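Local coordinates for TbpB (Actinobacillus pleuropneumoniae, PDB 3HOL), which probably binds host transferrin as the lipoprotein partner in the bacterial transferrin receptor, helping the pathogen to acquire iron, at residues D277-L283 and N356-G362; N145-T150 and D163-H169; N205-A211 and S233-Y239. One frame throughout, in Å; residues are numbered along the deposited sequence.

In the fold
Along the chain contact 2 comes first, then contact 3, then contact 1, each closing before the next opens. Contacts 2 and 3 belong to the first of two beta-barrel regions: contact 3 joins two neighbouring strands of its antiparallel sheet, while contact 2 joins two parts of the long loop between strands 119-133 and 171-178. Their centres are about 29 Å apart. Contact 1 pairs strands 272-282 and 356-363 of the C-lobe handle domain, its centre about 50 Å from that of contact 2. Contacts 1 and 3 approach to about 8 Å between nearest atoms, near the junction of first barrel and handle; N205 of contact 3 touches I275 and I276 of strand 272-282, which contact 1 uses.

Contact 1. Residues D277-L283 and N356-G362; sequences DASKIDL and NSLFLQG
L283 folds against L358 at the tight end of this antiparallel pairing. The two side chains cross at about a right angle, with L283 CD1 3.7 Å from L358 CG and L283 CD2 3.8 Å from L358 CD1, so both methyls of L283 are used. N356 runs alongside and points the same way, bringing its ND2 to 3.4 Å from L283 CD1. Beneath them L283 N donates to N356 O at 3.0 Å, carrying the ladder one bond past the end of strand 277-282.

From there the backbones are laced regularly: I281 with L358, S279 with L360 and D277 with G362 each exchange two N-H...O bonds, the shortest being L358 N to I281 O at 2.8 Å. L360 O is gripped twice, by S279 N and by water 1 at 2.9 Å; the same water meets S279 OG.

The opposite face is largely buried, but side chains meet sparsely across it: A278 CB lies 3.6 Å from Q361 OE1, and the F359 ring leads away. Q361 NE2 serves V299 O and A297 O. Only K280 and D282 are partly exposed here. With K280 CG anti to the backbone N (chi1 169°) and the chain extended to CD, that carbon sits 3.8 Å from S357 OG, a hydroxyl engaged with L344 O. D282 turns its carboxylate to T284 and N285.

Backbone bonds therefore carry the pairing itself. On the face shared with I281, L358 and L360, D277 forms buried salt bridges with R274 and R364 close by, while Y477 OH and Q487 NE2 link D277 and S279 to the second barrel.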
# COMPACT_ATOMS: atom_id res chain seq x y z
N ASP A 277 4.55 -5.07 -7.16
CA ASP A 277 4.79 -4.08 -8.22
C ASP A 277 3.55 -3.21 -8.31
O ASP A 277 2.44 -3.73 -8.28
CB ASP A 277 5.03 -4.75 -9.59
CG ASP A 277 6.30 -5.61 -9.61
OD1 ASP A 277 7.31 -5.16 -9.04
OD2 ASP A 277 6.25 -6.75 -10.16
N ALA A 278 3.73 -1.90 -8.45
CA ALA A 278 2.62 -0.98 -8.72
C ALA A 278 3.23 0.31 -9.25
O ALA A 278 3.82 1.08 -8.49
CB ALA A 278 1.77 -0.70 -7.43
N SER A 279 3.15 0.49 -10.56
CA SER A 279 3.74 1.67 -11.18
C SER A 279 2.92 2.11 -12.35
O SER A 279 2.04 1.39 -12.82
CB SER A 279 5.22 1.47 -11.57
OG SER A 279 5.35 0.34 -12.38
N LYS A 280 3.21 3.32 -12.79
CA LYS A 280 2.46 4.00 -13.82
C LYS A 280 3.46 4.62 -14.78
O LYS A 280 4.42 5.28 -14.36
CB LYS A 280 1.57 5.06 -13.15
CG LYS A 280 0.89 6.06 -14.10
CD LYS A 280 -0.17 6.88 -13.37
CE LYS A 280 0.44 7.85 -12.37
NZ LYS A 280 0.95 9.05 -13.11
N ILE A 281 3.26 4.38 -16.07
CA ILE A 281 4.05 5.00 -17.13
C ILE A 281 3.22 6.12 -17.75
O ILE A 281 2.12 5.88 -18.25
CB ILE A 281 4.43 4.02 -18.25
CG1 ILE A 281 5.28 2.87 -17.69
CG2 ILE A 281 5.19 4.79 -19.41
CD1 ILE A 281 5.43 1.67 -18.64
N ASP A 282 3.72 7.34 -17.70
CA ASP A 282 3.05 8.50 -18.28
C ASP A 282 3.33 8.52 -19.81
O ASP A 282 4.48 8.57 -20.21
CB ASP A 282 3.56 9.76 -17.59
CG ASP A 282 2.99 11.02 -18.17
OD1 ASP A 282 2.22 11.69 -17.47
OD2 ASP A 282 3.33 11.34 -19.32
N LEU A 283 2.28 8.46 -20.64
CA LEU A 283 2.49 8.33 -22.09
C LEU A 283 2.78 9.64 -22.84
O LEU A 283 3.04 9.61 -24.05
CB LEU A 283 1.35 7.56 -22.75
CG LEU A 283 1.26 6.12 -22.27
CD1 LEU A 283 -0.05 5.48 -22.68
CD2 LEU A 283 2.46 5.29 -22.73
N ASN A 356 -2.94 10.45 -20.98
CA ASN A 356 -3.02 9.02 -21.04
C ASN A 356 -1.76 8.41 -20.41
O ASN A 356 -0.67 8.96 -20.52
CB ASN A 356 -3.21 8.59 -22.51
CG ASN A 356 -3.56 7.13 -22.65
OD1 ASN A 356 -4.21 6.53 -21.78
ND2 ASN A 356 -3.13 6.52 -23.76
N SER A 357 -1.94 7.28 -19.72
CA SER A 357 -0.85 6.56 -19.05
C SER A 357 -1.14 5.05 -19.02
O SER A 357 -2.27 4.62 -19.33
CB SER A 357 -0.62 7.11 -17.63
OG SER A 357 -1.75 6.86 -16.81
N LEU A 358 -0.14 4.25 -18.63
CA LEU A 358 -0.34 2.82 -18.42
C LEU A 358 -0.05 2.47 -16.95
O LEU A 358 0.67 3.20 -16.30
CB LEU A 358 0.61 2.03 -19.32
CG LEU A 358 0.49 2.36 -20.81
CD1 LEU A 358 1.71 1.72 -21.53
CD2 LEU A 358 -0.78 1.78 -21.36
N PHE A 359 -0.62 1.37 -16.45
CA PHE A 359 -0.30 0.93 -15.09
C PHE A 359 -0.13 -0.58 -15.07
O PHE A 359 -0.73 -1.31 -15.91
CB PHE A 359 -1.37 1.39 -14.08
CG PHE A 359 -2.71 0.70 -14.25
CD1 PHE A 359 -2.96 -0.53 -13.65
CD2 PHE A 359 -3.71 1.28 -15.05
CE1 PHE A 359 -4.20 -1.18 -13.83
CE2 PHE A 359 -4.96 0.64 -15.24
CZ PHE A 359 -5.20 -0.58 -14.64
N LEU A 360 0.68 -1.05 -14.13
CA LEU A 360 0.79 -2.48 -13.83
C LEU A 360 0.88 -2.66 -12.33
O LEU A 360 1.68 -1.98 -11.68
CB LEU A 360 2.01 -3.10 -14.51
CG LEU A 360 2.01 -4.63 -14.29
CD1 LEU A 360 2.22 -5.39 -15.59
CD2 LEU A 360 3.03 -5.09 -13.19
N GLN A 361 0.09 -3.58 -11.79
CA GLN A 361 0.20 -3.98 -10.39
C GLN A 361 0.25 -5.50 -10.28
O GLN A 361 -0.43 -6.20 -11.01
CB GLN A 361 -0.98 -3.42 -9.58
CG GLN A 361 -1.22 -1.89 -9.81
CD GLN A 361 -2.08 -1.27 -8.68
OE1 GLN A 361 -1.71 -0.24 -8.09
NE2 GLN A 361 -3.18 -1.94 -8.34
N GLY A 362 1.05 -6.02 -9.35
CA GLY A 362 1.13 -7.46 -9.18
C GLY A 362 1.51 -7.80 -7.74
O GLY A 362 2.18 -7.01 -7.06
O HOH W 1 4.61 -2.02 -12.02

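Contact 2. Residues N145-T150 and D163-H169; sequences NDDYYT and DAKPAKH
An isolated beta bridge inside the long loop between barrel strands 119-133 and 171-178 brings Y148 against A164. Two backbone bonds frame it: K165 N to D147 O at 2.8 Å, almost straight at 173°, and Y149 N to D163 O at 3.0 Å. The Y148 ring lies along the bridge, its CD1 3.6 Å from A164 CA and the D163 carbonyl oxygen at its edge.

On one flank K165 meets Y149. The lysine lays its CG over one face of the tyrosine ring in a CH-pi contact, CG 3.8 Å from the Y149 centroid. Beyond CG the chain is fully stretched (chi2 -165°, with the later torsions also near 180°), and this carries the ammonium back to the start of the other segment, K165 NZ donating to N145 O at 2.7 Å, nearly in line with the carbonyl bond. P166 meets the far end of the tyrosine, its CD lying 3.3 Å from Y149 OH.

On the other flank K168 pairs with the D147 carboxylate in a salt bridge, although the exact place of D147 OD1 is uncertain. Next to it the H169 and Y148 rings lie nearly parallel but slid apart, with centroids 5.3 Å from each other. The carboxylate of buried D163 is held by K100 in a salt bridge and by V160 N.

After the bridge the chain curls through a type I beta turn, K165-K168, closed by K168 N to K165 O, with H169 N adding an i+4 bond to the same oxygen. Isolated bridge and type I turn together give local order to this connection between two barrel strands, about 37 Å from the chain's centre to that of the contact.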
# COMPACT_ATOMS: atom_id res chain seq x y z
N ASN A 145 -1.77 15.62 39.92
CA ASN A 145 -1.02 16.77 39.45
C ASN A 145 0.45 16.44 39.15
O ASN A 145 1.10 17.19 38.43
CB ASN A 145 -1.10 17.93 40.47
CG ASN A 145 -2.49 18.59 40.53
OD1 ASN A 145 -3.27 18.63 39.56
ND2 ASN A 145 -2.79 19.15 41.70
N ASP A 146 0.99 15.34 39.69
CA ASP A 146 2.38 14.99 39.35
C ASP A 146 2.45 14.18 38.05
O ASP A 146 3.54 14.03 37.47
CB ASP A 146 3.05 14.20 40.47
CG ASP A 146 3.02 14.94 41.82
OD1 ASP A 146 2.98 16.17 41.81
OD2 ASP A 146 3.05 14.27 42.87
N ASP A 147 1.29 13.68 37.61
CA ASP A 147 1.20 12.78 36.43
C ASP A 147 0.78 13.50 35.16
O ASP A 147 1.33 13.20 34.08
CB ASP A 147 0.23 11.62 36.66
CG ASP A 147 0.73 10.65 37.68
OD1 ASP A 147 1.62 9.85 37.34
OD2 ASP A 147 0.24 10.69 38.84
N TYR A 148 -0.19 14.42 35.28
CA TYR A 148 -0.82 15.08 34.10
C TYR A 148 -0.99 16.60 34.26
O TYR A 148 -1.05 17.10 35.41
CB TYR A 148 -2.19 14.46 33.79
CG TYR A 148 -2.15 12.95 33.68
CD1 TYR A 148 -1.62 12.33 32.55
CD2 TYR A 148 -2.66 12.14 34.71
CE1 TYR A 148 -1.58 10.94 32.42
CE2 TYR A 148 -2.61 10.71 34.60
CZ TYR A 148 -2.08 10.15 33.45
OH TYR A 148 -2.02 8.78 33.30
N TYR A 149 -1.06 17.29 33.14
CA TYR A 149 -1.26 18.75 33.13
C TYR A 149 -2.74 19.14 33.18
O TYR A 149 -3.11 20.26 32.79
CB TYR A 149 -0.61 19.38 31.89
CG TYR A 149 0.88 19.18 31.73
CD1 TYR A 149 1.79 19.91 32.48
CD2 TYR A 149 1.37 18.30 30.76
CE1 TYR A 149 3.17 19.72 32.31
CE2 TYR A 149 2.71 18.10 30.58
CZ TYR A 149 3.61 18.82 31.35
OH TYR A 149 4.93 18.60 31.12
N THR A 150 -3.60 18.23 33.63
CA THR A 150 -5.04 18.52 33.69
C THR A 150 -5.64 17.77 34.89
O THR A 150 -4.96 16.97 35.50
CB THR A 150 -5.76 18.14 32.32
OG1 THR A 150 -7.09 18.70 32.28
CG2 THR A 150 -5.77 16.63 32.10
N ASP A 163 -1.08 14.81 27.35
CA ASP A 163 -1.34 15.40 28.69
C ASP A 163 -0.34 14.98 29.75
O ASP A 163 -0.33 15.57 30.84
CB ASP A 163 -2.78 15.06 29.16
CG ASP A 163 -3.85 15.64 28.24
OD1 ASP A 163 -3.70 16.83 27.83
OD2 ASP A 163 -4.86 14.94 27.94
N ALA A 164 0.49 13.95 29.50
CA ALA A 164 1.27 13.36 30.60
C ALA A 164 2.54 14.19 30.85
O ALA A 164 3.16 14.68 29.90
CB ALA A 164 1.64 11.88 30.30
N LYS A 165 2.95 14.33 32.11
CA LYS A 165 4.25 14.95 32.43
C LYS A 165 5.41 13.96 32.19
O LYS A 165 5.38 12.81 32.68
CB LYS A 165 4.28 15.42 33.89
CG LYS A 165 3.17 16.44 34.22
CD LYS A 165 3.42 17.19 35.57
CE LYS A 165 2.37 18.27 35.77
NZ LYS A 165 2.60 18.98 37.05
N PRO A 166 6.42 14.38 31.41
CA PRO A 166 7.54 13.50 31.07
C PRO A 166 8.30 12.97 32.31
O PRO A 166 8.85 11.89 32.27
CB PRO A 166 8.43 14.39 30.21
CG PRO A 166 7.54 15.43 29.69
CD PRO A 166 6.55 15.69 30.76
N ALA A 167 8.23 13.68 33.43
CA ALA A 167 8.89 13.20 34.65
C ALA A 167 8.31 11.85 35.08
O ALA A 167 9.02 11.02 35.68
CB ALA A 167 8.74 14.23 35.80
N LYS A 168 7.03 11.60 34.80
CA LYS A 168 6.41 10.36 35.25
C LYS A 168 5.94 9.40 34.12
O LYS A 168 5.61 8.25 34.39
CB LYS A 168 5.27 10.64 36.24
CG LYS A 168 5.80 11.22 37.59
CD LYS A 168 4.76 11.11 38.69
CE LYS A 168 4.48 9.68 39.09
NZ LYS A 168 3.22 9.59 39.91
N HIS A 169 5.89 9.89 32.89
CA HIS A 169 5.40 9.07 31.76
C HIS A 169 6.21 9.30 30.51
O HIS A 169 6.46 10.44 30.12
CB HIS A 169 3.93 9.38 31.52
CG HIS A 169 3.07 9.00 32.68
ND1 HIS A 169 2.59 9.92 33.60
CD2 HIS A 169 2.69 7.79 33.13
CE1 HIS A 169 1.92 9.28 34.55
NE2 HIS A 169 1.98 7.99 34.30

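Contact 3. Residues N205-A211 and S233-Y239; sequences NRFTGAA and SLEGGFY
R206 and E235 form the ionic core of this strand pair. The arginine grips the carboxylate side-on with two nitrogens, R206 NE to E235 OE2 and R206 NH2 to E235 OE1, each 2.9 Å long. The two flat groups are nearly coplanar, their planes 25° apart, and OE1 uses its syn lone pair. Bends at chi2 (-62°) and chi3 fold the arginine back across the partner strand, laying one guanidinium face over the backbone of G236 and G237.

The remaining guanidinium nitrogen turns to uncharged partners: R206 NH1 donates to Y239 OH at 3.0 Å and also to water 2. NE, NH1 and the NH2 bond to E235 are thus accounted for, with weak bonds from NH2 to Y105 OH and A27 O besides. Together with the E235 carboxylate this probably helps to stabilise the arginine's positive charge in a buried setting.

Aromatic and apolar contacts occupy the reverse face. The F207 ring lies over G236, whose CA is 3.8 Å from the ring centroid, while L234 CD2 touches the ring edge at 3.8 Å from F207 CD1. F207 also turns its edge to the face of F238 in a T-shaped stack, planes at 64°, with F207 CD2 3.7 Å from F238 CE2.

Backbone bonds supply the antiparallel ladder: F207 and G236 exchange a pair, G209 and L234 another, and F238 N reaches N205 O at 2.8 Å.

Strand 193-203 continues the sheet beyond 206-213, and strand 245-251 does so beyond 231-239. F207 and F238 both touch M246 of the latter, and they reach A200 and I202 respectively in the former; on the other face R206 packs on P26.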
# COMPACT_ATOMS: atom_id res chain seq x y z
N ASN A 205 2.20 -5.45 2.53
CA ASN A 205 3.08 -4.61 3.36
C ASN A 205 2.38 -4.18 4.65
O ASN A 205 2.77 -3.20 5.28
CB ASN A 205 3.67 -3.40 2.59
CG ASN A 205 2.61 -2.56 1.92
OD1 ASN A 205 1.53 -2.39 2.46
ND2 ASN A 205 2.90 -2.06 0.71
N ARG A 206 1.34 -4.92 5.04
CA ARG A 206 0.58 -4.57 6.25
C ARG A 206 0.71 -5.66 7.31
O ARG A 206 1.16 -6.79 7.03
CB ARG A 206 -0.91 -4.32 5.93
CG ARG A 206 -1.17 -3.34 4.78
CD ARG A 206 -0.63 -1.96 5.09
NE ARG A 206 -1.46 -1.26 6.06
CZ ARG A 206 -1.37 0.05 6.29
NH1 ARG A 206 -0.49 0.79 5.63
NH2 ARG A 206 -2.16 0.64 7.20
N PHE A 207 0.40 -5.31 8.56
CA PHE A 207 0.30 -6.33 9.59
C PHE A 207 -1.04 -6.18 10.30
O PHE A 207 -1.55 -5.04 10.46
CB PHE A 207 1.51 -6.30 10.56
CG PHE A 207 1.89 -4.91 10.98
CD1 PHE A 207 1.31 -4.32 12.09
CD2 PHE A 207 2.78 -4.14 10.21
CE1 PHE A 207 1.63 -2.99 12.46
CE2 PHE A 207 3.11 -2.86 10.58
CZ PHE A 207 2.52 -2.28 11.73
N THR A 208 -1.61 -7.32 10.73
CA THR A 208 -2.87 -7.33 11.50
C THR A 208 -2.76 -8.26 12.69
O THR A 208 -2.12 -9.35 12.62
CB THR A 208 -4.07 -7.81 10.64
OG1 THR A 208 -3.76 -9.09 10.08
CG2 THR A 208 -4.34 -6.87 9.48
N GLY A 209 -3.37 -7.87 13.80
CA GLY A 209 -3.24 -8.69 14.99
C GLY A 209 -3.94 -8.12 16.19
O GLY A 209 -5.04 -7.56 16.06
N ALA A 210 -3.29 -8.24 17.36
CA ALA A 210 -3.91 -7.93 18.63
C ALA A 210 -2.98 -7.22 19.60
O ALA A 210 -1.76 -7.43 19.58
CB ALA A 210 -4.46 -9.25 19.27
N ALA A 211 -3.54 -6.38 20.47
CA ALA A 211 -2.75 -5.84 21.59
C ALA A 211 -3.33 -6.46 22.85
O ALA A 211 -4.57 -6.49 23.02
CB ALA A 211 -2.85 -4.29 21.66
N SER A 233 -7.95 -5.28 17.10
CA SER A 233 -7.96 -4.44 15.89
C SER A 233 -6.63 -3.70 15.70
O SER A 233 -6.60 -2.50 15.37
CB SER A 233 -9.14 -3.45 15.92
OG SER A 233 -9.03 -2.57 17.06
N LEU A 234 -5.53 -4.40 15.92
CA LEU A 234 -4.23 -3.81 15.63
C LEU A 234 -3.99 -3.95 14.13
O LEU A 234 -4.07 -5.05 13.58
CB LEU A 234 -3.11 -4.53 16.40
CG LEU A 234 -1.74 -3.82 16.31
CD1 LEU A 234 -0.96 -3.95 17.63
CD2 LEU A 234 -0.92 -4.38 15.18
N GLU A 235 -3.67 -2.84 13.47
CA GLU A 235 -3.39 -2.88 12.02
C GLU A 235 -2.43 -1.78 11.74
O GLU A 235 -2.61 -0.62 12.23
CB GLU A 235 -4.68 -2.68 11.17
CG GLU A 235 -4.61 -3.11 9.66
CD GLU A 235 -3.91 -2.12 8.70
OE1 GLU A 235 -3.67 -0.93 9.05
OE2 GLU A 235 -3.61 -2.54 7.53
N GLY A 236 -1.42 -2.10 10.93
CA GLY A 236 -0.49 -1.05 10.49
C GLY A 236 0.23 -1.45 9.23
O GLY A 236 -0.15 -2.42 8.61
N GLY A 237 1.28 -0.71 8.86
CA GLY A 237 2.00 -0.98 7.64
C GLY A 237 3.48 -0.73 7.77
O GLY A 237 3.93 -0.03 8.71
N PHE A 238 4.23 -1.33 6.85
CA PHE A 238 5.62 -1.01 6.64
C PHE A 238 5.71 0.03 5.57
O PHE A 238 5.03 -0.06 4.57
CB PHE A 238 6.39 -2.26 6.22
CG PHE A 238 6.42 -3.31 7.31
CD1 PHE A 238 7.26 -3.13 8.43
CD2 PHE A 238 5.60 -4.44 7.23
CE1 PHE A 238 7.31 -4.08 9.44
CE2 PHE A 238 5.63 -5.40 8.26
CZ PHE A 238 6.52 -5.21 9.37
N TYR A 239 6.54 1.03 5.82
CA TYR A 239 6.68 2.15 4.91
C TYR A 239 8.19 2.39 4.63
O TYR A 239 9.05 1.96 5.39
CB TYR A 239 6.10 3.41 5.54
CG TYR A 239 4.61 3.36 5.85
CD1 TYR A 239 3.69 3.92 4.97
CD2 TYR A 239 4.14 2.82 7.05
CE1 TYR A 239 2.32 3.93 5.25
CE2 TYR A 239 2.75 2.81 7.36
CZ TYR A 239 1.85 3.39 6.44
OH TYR A 239 0.48 3.43 6.69
O HOH W 2 2.06 -0.08 4.21